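2,3,4,5-tetrahydropyridine-2,6-dicarboxylate N-succinyltransferase (Campylobacter jejuni, PDB 2RIJ) probably catalyses the succinylation of cyclic tetrahydrodipicolinate by succinyl-CoA to acyclic N-succinyl-L-2-amino-6-oxopimelate, the first step of the succinylase route to lysine. Local coordinates at residues A[31-36]-A[41-46]; A[139-144]-A[165-170]. All blocks are in the same frame, centred on the assembly; numbering follows the deposited sequence.

Interaction 1. Residues A[31-36]-A[41-46]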
loop_
_atom_site.group_PDB
_atom_site.type_symbol
_atom_site.label_atom_id
_atom_site.label_comp_id
_atom_site.label_asym_id
_atom_site.label_seq_id
_atom_site.Cartn_x
_atom_site.Cartn_y
_atom_site.Cartn_z
ATOM N N ALA A 31 36.923 -49.366 11.930
ATOM C CA ALA A 31 37.180 -48.087 12.539
ATOM C C ALA A 31 38.305 -48.110 13.566
ATOM O O ALA A 31 38.431 -49.057 14.324
ATOM C CB ALA A 31 35.914 -47.591 13.218
ATOM N N ARG A 32 39.119 -47.054 13.597
ATOM C CA ARG A 32 39.986 -46.775 14.722
ATOM C C ARG A 32 39.169 -45.935 15.678
ATOM O O ARG A 32 38.578 -44.907 15.284
ATOM C CB ARG A 32 41.241 -46.011 14.288
ATOM C CG ARG A 32 42.199 -45.737 15.409
ATOM C CD ARG A 32 43.373 -44.787 15.017
ATOM N NE ARG A 32 42.874 -43.525 14.461
ATOM C CZ ARG A 32 42.309 -42.551 15.173
ATOM N NH1 ARG A 32 42.142 -42.641 16.470
ATOM N NH2 ARG A 32 41.869 -41.461 14.548
ATOM N N LEU A 33 39.114 -46.340 16.946
ATOM C CA LEU A 33 38.294 -45.660 17.935
ATOM C C LEU A 33 39.090 -44.738 18.866
ATOM O O LEU A 33 40.210 -45.060 19.267
ATOM C CB LEU A 33 37.544 -46.661 18.805
ATOM C CG LEU A 33 36.728 -47.759 18.111
ATOM C CD1 LEU A 33 36.080 -48.629 19.236
ATOM C CD2 LEU A 33 35.730 -47.242 17.120
ATOM N N ASP A 34 38.480 -43.607 19.219
ATOM C CA ASP A 34 38.985 -42.740 20.258
ATOM C C ASP A 34 38.109 -42.987 21.473
ATOM O O ASP A 34 36.895 -42.869 21.382
ATOM C CB ASP A 34 38.901 -41.275 19.845
ATOM C CG ASP A 34 39.838 -40.930 18.683
ATOM O OD1 ASP A 34 41.064 -41.204 18.792
ATOM O OD2 ASP A 34 39.357 -40.379 17.662
ATOM N N ARG A 35 38.720 -43.346 22.599
ATOM C CA ARG A 35 38.001 -43.659 23.848
ATOM C C ARG A 35 38.181 -42.548 24.880
ATOM O O ARG A 35 39.095 -41.749 24.771
ATOM C CB ARG A 35 38.524 -44.968 24.423
ATOM C CG ARG A 35 38.258 -46.154 23.478
ATOM C CD ARG A 35 39.077 -47.374 23.878
ATOM N NE ARG A 35 38.721 -48.514 23.044
ATOM C CZ ARG A 35 37.635 -49.249 23.234
ATOM N NH1 ARG A 35 36.786 -48.951 24.222
ATOM N NH2 ARG A 35 37.378 -50.255 22.412
ATOM N N GLY A 36 37.323 -42.532 25.888
ATOM C CA GLY A 36 37.391 -41.563 26.971
ATOM C C GLY A 36 38.695 -41.654 27.740
ATOM O O GLY A 36 39.207 -42.751 27.967
ATOM N N ASN A 41 35.632 -47.038 28.295
ATOM C CA ASN A 41 34.608 -47.723 27.504
ATOM C C ASN A 41 33.713 -46.796 26.686
ATOM O O ASN A 41 32.859 -47.257 25.927
ATOM C CB ASN A 41 33.738 -48.560 28.428
ATOM C CG ASN A 41 34.548 -49.589 29.184
ATOM O OD1 ASN A 41 35.281 -50.386 28.584
ATOM N ND2 ASN A 41 34.439 -49.566 30.510
ATOM N N LYS A 42 33.868 -45.494 26.880
ATOM C CA LYS A 42 33.095 -44.502 26.142
ATOM C C LYS A 42 33.794 -44.296 24.815
ATOM O O LYS A 42 34.968 -43.979 24.799
ATOM C CB LYS A 42 33.055 -43.213 26.954
ATOM C CG LYS A 42 31.902 -42.309 26.664
ATOM C CD LYS A 42 31.925 -41.104 27.614
ATOM C CE LYS A 42 31.332 -41.451 28.984
ATOM N NZ LYS A 42 29.836 -41.630 28.928
ATOM N N ILE A 43 33.097 -44.552 23.710
ATOM C CA ILE A 43 33.635 -44.300 22.370
ATOM C C ILE A 43 33.248 -42.853 22.011
ATOM O O ILE A 43 32.058 -42.520 21.891
ATOM C CB ILE A 43 33.082 -45.289 21.313
ATOM C CG1 ILE A 43 33.277 -46.764 21.759
ATOM C CG2 ILE A 43 33.679 -45.001 19.938
ATOM C CD1 ILE A 43 34.629 -47.110 22.283
ATOM N N LEU A 44 34.265 -42.000 21.904
ATOM C CA LEU A 44 34.112 -40.610 21.558
ATOM C C LEU A 44 34.139 -40.291 20.067
ATOM O O LEU A 44 33.635 -39.235 19.684
ATOM C CB LEU A 44 35.177 -39.766 22.246
ATOM C CG LEU A 44 35.381 -40.041 23.733
ATOM C CD1 LEU A 44 36.388 -39.037 24.210
ATOM C CD2 LEU A 44 34.072 -39.919 24.475
ATOM N N GLN A 45 34.724 -41.171 19.259
ATOM C CA GLN A 45 34.813 -40.998 17.823
ATOM C C GLN A 45 35.265 -42.306 17.179
ATOM O O GLN A 45 35.997 -43.099 17.789
ATOM C CB GLN A 45 35.828 -39.894 17.460
ATOM C CG GLN A 45 35.813 -39.538 15.991
ATOM C CD GLN A 45 36.677 -38.348 15.628
ATOM O OE1 GLN A 45 36.234 -37.445 14.886
ATOM N NE2 GLN A 45 37.921 -38.336 16.121
ATOM N N ALA A 46 34.879 -42.489 15.927
ATOM C CA ALA A 46 35.315 -43.594 15.103
ATOM C C ALA A 46 35.786 -43.045 13.752
ATOM O O ALA A 46 35.160 -42.118 13.195
ATOM C CB ALA A 46 34.164 -44.565 14.921
#

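Interaction 2. Residues A[139-144]-A[165-170]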
loop_
_atom_site.group_PDB
_atom_site.type_symbol
_atom_site.label_atom_id
_atom_site.label_comp_id
_atom_site.label_asym_id
_atom_site.label_seq_id
_atom_site.Cartn_x
_atom_site.Cartn_y
_atom_site.Cartn_z
ATOM N N GLU A 139 29.640 -46.427 17.087
ATOM C CA GLU A 139 30.298 -46.964 15.909
ATOM C C GLU A 139 29.373 -46.975 14.675
ATOM O O GLU A 139 29.802 -46.640 13.564
ATOM C CB GLU A 139 30.818 -48.393 16.202
ATOM C CG GLU A 139 31.940 -48.480 17.262
ATOM C CD GLU A 139 31.464 -48.718 18.709
ATOM O OE1 GLU A 139 30.346 -48.283 19.120
ATOM O OE2 GLU A 139 32.257 -49.321 19.467
ATOM N N SER A 140 28.131 -47.441 14.842
ATOM C CA SER A 140 27.208 -47.491 13.722
ATOM C C SER A 140 26.733 -46.089 13.313
ATOM O O SER A 140 26.536 -45.843 12.141
ATOM C CB SER A 140 26.033 -48.429 13.957
ATOM O OG SER A 140 25.185 -47.937 14.948
ATOM N N ILE A 141 26.598 -45.163 14.262
ATOM C CA ILE A 141 26.313 -43.768 13.910
ATOM C C ILE A 141 27.417 -43.249 12.983
ATOM O O ILE A 141 27.144 -42.623 11.952
ATOM C CB ILE A 141 26.247 -42.806 15.149
ATOM C CG1 ILE A 141 25.086 -43.172 16.053
ATOM C CG2 ILE A 141 26.096 -41.339 14.665
ATOM C CD1 ILE A 141 25.159 -42.568 17.451
ATOM N N TYR A 142 28.660 -43.508 13.344
ATOM C CA TYR A 142 29.792 -43.027 12.527
ATOM C C TYR A 142 29.830 -43.686 11.138
ATOM O O TYR A 142 30.070 -42.995 10.120
ATOM C CB TYR A 142 31.107 -43.177 13.278
ATOM C CG TYR A 142 31.476 -41.963 14.092
ATOM C CD1 TYR A 142 30.984 -41.785 15.358
ATOM C CD2 TYR A 142 32.248 -40.941 13.535
ATOM C CE1 TYR A 142 31.294 -40.658 16.087
ATOM C CE2 TYR A 142 32.566 -39.813 14.263
ATOM C CZ TYR A 142 32.097 -39.691 15.538
ATOM O OH TYR A 142 32.393 -38.575 16.289
ATOM N N LEU A 143 29.509 -44.983 11.060
ATOM C CA LEU A 143 29.419 -45.635 9.748
ATOM C C LEU A 143 28.325 -44.961 8.859
ATOM O O LEU A 143 28.535 -44.738 7.649
ATOM C CB LEU A 143 29.161 -47.121 9.887
ATOM C CG LEU A 143 29.074 -47.928 8.598
ATOM C CD1 LEU A 143 30.258 -47.721 7.673
ATOM C CD2 LEU A 143 28.908 -49.390 8.975
ATOM N N LYS A 144 27.156 -44.701 9.441
ATOM C CA LYS A 144 26.073 -43.996 8.772
ATOM C C LYS A 144 26.511 -42.585 8.297
ATOM O O LYS A 144 26.297 -42.220 7.155
ATOM C CB LYS A 144 24.857 -43.925 9.694
ATOM C CG LYS A 144 24.152 -45.311 9.885
ATOM C CD LYS A 144 23.159 -45.338 11.036
ATOM C CE LYS A 144 22.353 -46.640 11.079
ATOM N NZ LYS A 144 21.347 -46.722 10.014
ATOM N N GLY A 165 21.249 -38.906 21.120
ATOM C CA GLY A 165 21.247 -39.499 22.440
ATOM C C GLY A 165 22.401 -40.437 22.716
ATOM O O GLY A 165 22.746 -40.672 23.865
ATOM N N LEU A 166 22.967 -41.025 21.671
ATOM C CA LEU A 166 24.062 -41.967 21.814
ATOM C C LEU A 166 25.453 -41.291 21.884
ATOM O O LEU A 166 26.387 -41.813 22.513
ATOM C CB LEU A 166 24.028 -42.956 20.641
ATOM C CG LEU A 166 22.908 -44.024 20.698
ATOM C CD1 LEU A 166 23.113 -45.085 19.647
ATOM C CD2 LEU A 166 22.796 -44.695 22.046
ATOM N N LEU A 167 25.598 -40.160 21.204
ATOM C CA LEU A 167 26.882 -39.458 21.125
ATOM C C LEU A 167 27.141 -38.660 22.414
ATOM O O LEU A 167 26.214 -38.111 22.993
ATOM C CB LEU A 167 26.887 -38.548 19.892
ATOM C CG LEU A 167 26.771 -39.241 18.517
ATOM C CD1 LEU A 167 26.621 -38.215 17.452
ATOM C CD2 LEU A 167 27.988 -40.170 18.205
ATOM N N SER A 168 28.391 -38.627 22.874
ATOM C CA SER A 168 28.808 -37.815 24.008
ATOM C C SER A 168 29.223 -36.423 23.556
ATOM O O SER A 168 29.925 -36.269 22.554
ATOM C CB SER A 168 30.002 -38.460 24.714
ATOM O OG SER A 168 29.669 -39.729 25.181
ATOM N N ASN A 169 28.752 -35.415 24.281
ATOM C CA ASN A 169 29.227 -34.040 24.128
ATOM C C ASN A 169 30.634 -33.974 24.703
ATOM O O ASN A 169 30.851 -34.244 25.882
ATOM C CB ASN A 169 28.297 -33.045 24.847
ATOM C CG ASN A 169 28.654 -31.601 24.574
ATOM O OD1 ASN A 169 29.101 -31.260 23.467
ATOM N ND2 ASN A 169 28.489 -30.735 25.584
ATOM N N VAL A 170 31.583 -33.610 23.857
ATOM C CA VAL A 170 33.005 -33.601 24.235
ATOM C C VAL A 170 33.643 -32.319 23.720
ATOM O O VAL A 170 33.100 -31.650 22.835
ATOM C CB VAL A 170 33.770 -34.851 23.712
ATOM C CG1 VAL A 170 33.176 -36.170 24.320
ATOM C CG2 VAL A 170 33.765 -34.915 22.174
#

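Interaction 1. Residues A[31-36]-A[41-46]
A beta hairpin with a classic beta bulge joins residues 31-36 to residues 41-46. The bulge sits where Leu44 and Gln45 both face Asp34. Asp34 N donates to Gln45 O in a nearly straight hydrogen bond (2.9 Å, 172°). Asp34 O takes two donors: Leu44 N at 2.8 Å and, weakly, Gln45 N at 3.5 Å. Beyond the bulge, Gly36 N bonds to Lys42 O at 3.0 Å.

The Asp34 and Gln45 side chains lie side by side on one face of the hairpin. Gln45 is extended, with CG anti to the backbone N (chi1 -172°), which carries its amide alongside the carboxylate. Gln45 NE2 donates to Asp34 OD2 at 2.9 Å, with the acceptor close to the amide plane. The other oxygen, Asp34 OD1, forms a salt bridge with Arg32 NH1 at 2.9 Å. Two different donors thus grip the carboxylate and would limit its rotation. Gln45 OE1 is bonded to His211, and Arg32 NE to Lys191 O of a second subunit.

Leu33, Arg35, Ile43 and Ala46 share the other face. Ile43 CD1 meets Leu33 CD1 at 3.7 Å and lies over one face of the Arg35 guanidinium, off-centre toward its rim, 3.4 Å from NH1 of Arg35. Arg35 NE is hydrogen-bonded to Asp122 O and NH1 to Lys40 O. Leu33 CD2 packs on the Ala46 methyl.

Strand 124-129 also pairs with strand 27-35, antiparallel, through a backbone bond of Ala31. Helix 138-149 covers Ile43 and Ala46, while Pro177 of strand 176-178 lies against Asp34, Leu44 and Gln45.

Interaction 2. Residues A[139-144]-A[165-170]
The Tyr142 ring meets Leu167 obliquely: CE1 of Tyr142 is 4.0 Å from CD2 of Leu167. Around the same ring, Gln45 and Ala46 of strand 43-48 and Pro206 of a loop also make contact. The ring therefore lies between the hairpin strand and the chain that leaves helix 163-166.

Ile141 carries most of the contact. Its CG1 branch stands beside the backbone N (chi1 -65°), and the extended second torsion (164°) sends CD1 out to the two leucines. Ile141 CD1 lies 3.4 Å from Leu166 CB, a tight carbon pair. The same methyl reaches Leu167 CD2 at 3.8 Å. CD2 of Leu167 thus touches both Ile141 and Tyr142. Between residues 139-144 and 165-170 all the contacts are apolar, and the side chains cross at a slant.

At Leu167 the backbone turns out of helix 163-166. The contact is thus a helix side packed against a helix end and the start of its exit loop. Leu167 is buried, whereas Leu166 is exposed.

A different side of helix 138-149 packs on strand 124-129 through Ser140 and Leu143. Further along the exit loop, Val170 touches Leu44 of strand 43-48.

In the fold
Helix 138-149 and strand 43-48 connect the two contacts, whose centres are about 9 Å apart. The Tyr142 ring is the element they share, and Glu139 touches Ile43. Ser168 also meets Lys42. Interaction 1 is local in sequence, partly buried, and held by backbone and side-chain hydrogen bonds as well as apolar pairs. Interaction 2 is smaller and more buried, bridges a longer span of chain, and is wholly apolar. The first is pairing within a sheet; the second packs a helix against the end of another and the first residue beyond it. Both lie away from the predicted succinyl-CoA and active-site residues.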